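Local coordinates for protein phist (Plasmodium falciparum, PDB 4JLE) that binds the virulence factor PfEMP1, probably through its PHIST domain, and comigrates with it to knobs on the surface of infected red cells, at residues Ala21-Glu26 and Met40-Ser45. Sequence-based numbering, arbitrary orientation.
Sequences AEEINE and MNIIFS
I24 and I43 mark the closest backbone approach of two helical segments, 21-26 and 40-45, with their CA atoms 6.1 Å apart. The segment axes come no nearer than 10.3 Å, and their N-to-C directions diverge by 131°, so the short helix runs back across the long one rather than lying strictly antiparallel to it. Only 177 Å² is buried, counting both sides, and branched apolar side chains account for most of it.

I24 contributes the largest share and uses both of its branches. I24 CD1, at the end of the longer branch, meets I42 CG2 at 3.7 Å, while I24 CG2 lies 4.2 Å from I43 CG2. The torsions explain this division: in I24, CG1 is anti to the carbonyl carbon (chi1 -55°) and chi2, near -56°, swings CD1 onto I42, leaving the other branch for I43. Y19 also touches both I24 and I42, and M27 packs on I42 and I43, widening the apolar patch.

In the fold, helix 21-28 is thereby laid on the beginning of helix 37-72, the first of the three long helices of the PHIST bundle, after a connection that includes strand 34-36. I35 of that strand packs on I43. F44, on the same helix, makes edge-to-face contacts with F107 and F120 of the second subunit, so the long helix joins an intrachain contact to an intersubunit one.

At the margin, the extended chain of E23 crosses the I42 side chain at about a right angle, and E23 OE2 stands 4.1 Å from I42 CG2, a van der Waals approach of a carboxylate oxygen to a methyl group. Within the 40-45 turn, S45 OG donates to N41 O at 3.1 Å from above the carbonyl plane; that oxygen also accepts the backbone bond from S45 N.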
ATOM      1  N   ALA B  21     -23.181  11.021  -4.180  1.00 59.95           N
ATOM      2  CA  ALA B  21     -22.436  11.726  -5.231  1.00 60.17           C
ATOM      3  C   ALA B  21     -22.990  13.148  -5.413  1.00 63.03           C
ATOM      4  O   ALA B  21     -22.217  14.095  -5.618  1.00 62.13           O
ATOM      5  CB  ALA B  21     -22.514  10.960  -6.538  1.00 61.26           C
ATOM      6  N   GLU B  22     -24.335  13.278  -5.273  1.00 58.50           N
ATOM      7  CA  GLU B  22     -25.109  14.506  -5.396  1.00 58.79           C
ATOM      8  C   GLU B  22     -24.683  15.509  -4.330  1.00 60.24           C
ATOM      9  O   GLU B  22     -24.449  16.663  -4.670  1.00 61.34           O
ATOM     10  CB  GLU B  22     -26.616  14.206  -5.293  1.00 61.33           C
ATOM     11  CG  GLU B  22     -27.506  15.139  -6.098  1.00 77.60           C
ATOM     12  CD  GLU B  22     -28.858  14.535  -6.424  1.00110.14           C
ATOM     13  OE1 GLU B  22     -29.811  14.764  -5.644  1.00107.15           O
ATOM     14  OE2 GLU B  22     -28.952  13.798  -7.434  1.00105.80           O
ATOM     15  N   GLU B  23     -24.539  15.059  -3.058  1.00 53.31           N
ATOM     16  CA  GLU B  23     -24.059  15.841  -1.911  1.00 51.63           C
ATOM     17  C   GLU B  23     -22.669  16.431  -2.192  1.00 52.75           C
ATOM     18  O   GLU B  23     -22.438  17.615  -1.955  1.00 50.86           O
ATOM     19  CB  GLU B  23     -23.980  14.921  -0.668  1.00 53.08           C
ATOM     20  CG  GLU B  23     -23.316  15.532   0.565  1.00 56.38           C
ATOM     21  CD  GLU B  23     -22.942  14.581   1.685  1.00 60.41           C
ATOM     22  OE1 GLU B  23     -22.929  13.349   1.466  1.00 63.56           O
ATOM     23  OE2 GLU B  23     -22.568  15.085   2.765  1.00 44.27           O
ATOM     24  N   ILE B  24     -21.751  15.576  -2.696  1.00 48.72           N
ATOM     25  CA  ILE B  24     -20.355  15.916  -3.015  1.00 47.45           C
ATOM     26  C   ILE B  24     -20.314  16.917  -4.169  1.00 50.78           C
ATOM     27  O   ILE B  24     -19.592  17.912  -4.059  1.00 50.18           O
ATOM     28  CB  ILE B  24     -19.460  14.642  -3.282  1.00 48.40           C
ATOM     29  CG1 ILE B  24     -19.493  13.639  -2.106  1.00 48.49           C
ATOM     30  CG2 ILE B  24     -18.017  14.999  -3.650  1.00 45.84           C
ATOM     31  CD1 ILE B  24     -19.104  14.121  -0.735  1.00 56.17           C
ATOM     32  N   ASN B  25     -21.091  16.686  -5.244  1.00 48.66           N
ATOM     33  CA  ASN B  25     -21.117  17.631  -6.372  1.00 50.39           C
ATOM     34  C   ASN B  25     -21.692  18.996  -5.920  1.00 54.06           C
ATOM     35  O   ASN B  25     -21.128  20.034  -6.240  1.00 54.52           O
ATOM     36  CB  ASN B  25     -21.894  17.057  -7.566  1.00 57.97           C
ATOM     37  CG  ASN B  25     -21.145  15.925  -8.261  1.00 84.08           C
ATOM     38  OD1 ASN B  25     -19.907  15.849  -8.238  1.00 71.18           O
ATOM     39  ND2 ASN B  25     -21.884  15.009  -8.891  1.00 79.35           N
ATOM     40  N   GLU B  26     -22.739  18.967  -5.101  1.00 49.75           N
ATOM     41  CA  GLU B  26     -23.382  20.135  -4.505  1.00 50.49           C
ATOM     42  C   GLU B  26     -22.356  20.962  -3.729  1.00 54.62           C
ATOM     43  O   GLU B  26     -22.268  22.174  -3.927  1.00 54.50           O
ATOM     44  CB  GLU B  26     -24.487  19.653  -3.578  1.00 52.26           C
ATOM     45  CG  GLU B  26     -25.717  20.520  -3.545  1.00 68.34           C
ATOM     46  CD  GLU B  26     -26.676  20.088  -2.454  1.00 93.85           C
ATOM     47  OE1 GLU B  26     -26.971  20.926  -1.570  1.00 63.83           O
ATOM     48  OE2 GLU B  26     -27.101  18.908  -2.464  1.00 98.83           O
ATOM     49  N   MET B  40     -14.242  19.711   3.480  1.00 41.81           N
ATOM     50  CA  MET B  40     -13.054  19.272   2.730  1.00 40.93           C
ATOM     51  C   MET B  40     -12.730  17.827   3.045  1.00 45.45           C
ATOM     52  O   MET B  40     -12.398  17.061   2.140  1.00 44.13           O
ATOM     53  CB  MET B  40     -11.838  20.165   3.045  1.00 43.29           C
ATOM     54  CG  MET B  40     -11.992  21.626   2.518  1.00 46.03           C
ATOM     55  SD  MET B  40     -10.408  22.512   2.660  1.00 48.51           S
ATOM     56  CE  MET B  40     -10.620  23.436   4.247  1.00 43.80           C
ATOM     57  N   ASN B  41     -12.888  17.437   4.327  1.00 44.10           N
ATOM     58  CA  ASN B  41     -12.622  16.083   4.790  1.00 44.65           C
ATOM     59  C   ASN B  41     -13.664  15.118   4.233  1.00 47.90           C
ATOM     60  O   ASN B  41     -13.291  14.070   3.716  1.00 48.86           O
ATOM     61  CB  ASN B  41     -12.554  16.040   6.325  1.00 50.25           C
ATOM     62  CG  ASN B  41     -11.318  16.691   6.934  1.00 71.42           C
ATOM     63  OD1 ASN B  41     -10.379  17.101   6.240  1.00 69.04           O
ATOM     64  ND2 ASN B  41     -11.292  16.793   8.252  1.00 63.05           N
ATOM     65  N   ILE B  42     -14.951  15.506   4.261  1.00 43.02           N
ATOM     66  CA  ILE B  42     -16.042  14.702   3.693  1.00 40.29           C
ATOM     67  C   ILE B  42     -15.714  14.421   2.232  1.00 44.60           C
ATOM     68  O   ILE B  42     -15.784  13.265   1.818  1.00 45.58           O
ATOM     69  CB  ILE B  42     -17.437  15.429   3.865  1.00 41.72           C
ATOM     70  CG1 ILE B  42     -17.954  15.292   5.305  1.00 39.65           C
ATOM     71  CG2 ILE B  42     -18.499  14.946   2.810  1.00 40.32           C
ATOM     72  CD1 ILE B  42     -18.955  16.334   5.735  1.00 37.06           C
ATOM     73  N   ILE B  43     -15.346  15.469   1.456  1.00 41.96           N
ATOM     74  CA  ILE B  43     -15.083  15.328   0.022  1.00 42.49           C
ATOM     75  C   ILE B  43     -13.856  14.423  -0.212  1.00 49.93           C
ATOM     76  O   ILE B  43     -13.906  13.568  -1.092  1.00 49.01           O
ATOM     77  CB  ILE B  43     -14.939  16.725  -0.695  1.00 45.47           C
ATOM     78  CG1 ILE B  43     -16.286  17.486  -0.728  1.00 45.30           C
ATOM     79  CG2 ILE B  43     -14.420  16.574  -2.141  1.00 44.94           C
ATOM     80  CD1 ILE B  43     -16.158  19.001  -1.015  1.00 42.61           C
ATOM     81  N   PHE B  44     -12.785  14.590   0.581  1.00 49.49           N
ATOM     82  CA  PHE B  44     -11.595  13.782   0.380  1.00 51.74           C
ATOM     83  C   PHE B  44     -11.854  12.326   0.756  1.00 54.96           C
ATOM     84  O   PHE B  44     -11.321  11.453   0.082  1.00 51.58           O
ATOM     85  CB  PHE B  44     -10.367  14.358   1.112  1.00 55.29           C
ATOM     86  CG  PHE B  44      -9.695  15.506   0.373  1.00 58.70           C
ATOM     87  CD1 PHE B  44      -9.323  15.376  -0.967  1.00 63.21           C
ATOM     88  CD2 PHE B  44      -9.384  16.697   1.032  1.00 60.68           C
ATOM     89  CE1 PHE B  44      -8.694  16.436  -1.644  1.00 64.33           C
ATOM     90  CE2 PHE B  44      -8.732  17.739   0.363  1.00 63.32           C
ATOM     91  CZ  PHE B  44      -8.406  17.606  -0.974  1.00 61.88           C
ATOM     92  N   SER B  45     -12.713  12.063   1.788  1.00 52.36           N
ATOM     93  CA  SER B  45     -13.089  10.697   2.192  1.00 50.71           C
ATOM     94  C   SER B  45     -13.846  10.012   1.061  1.00 52.87           C
ATOM     95  O   SER B  45     -13.534   8.883   0.716  1.00 52.55           O
ATOM     96  CB  SER B  45     -13.940  10.714   3.453  1.00 53.14           C
ATOM     97  OG  SER B  45     -13.155  11.065   4.578  1.00 66.13           O
TER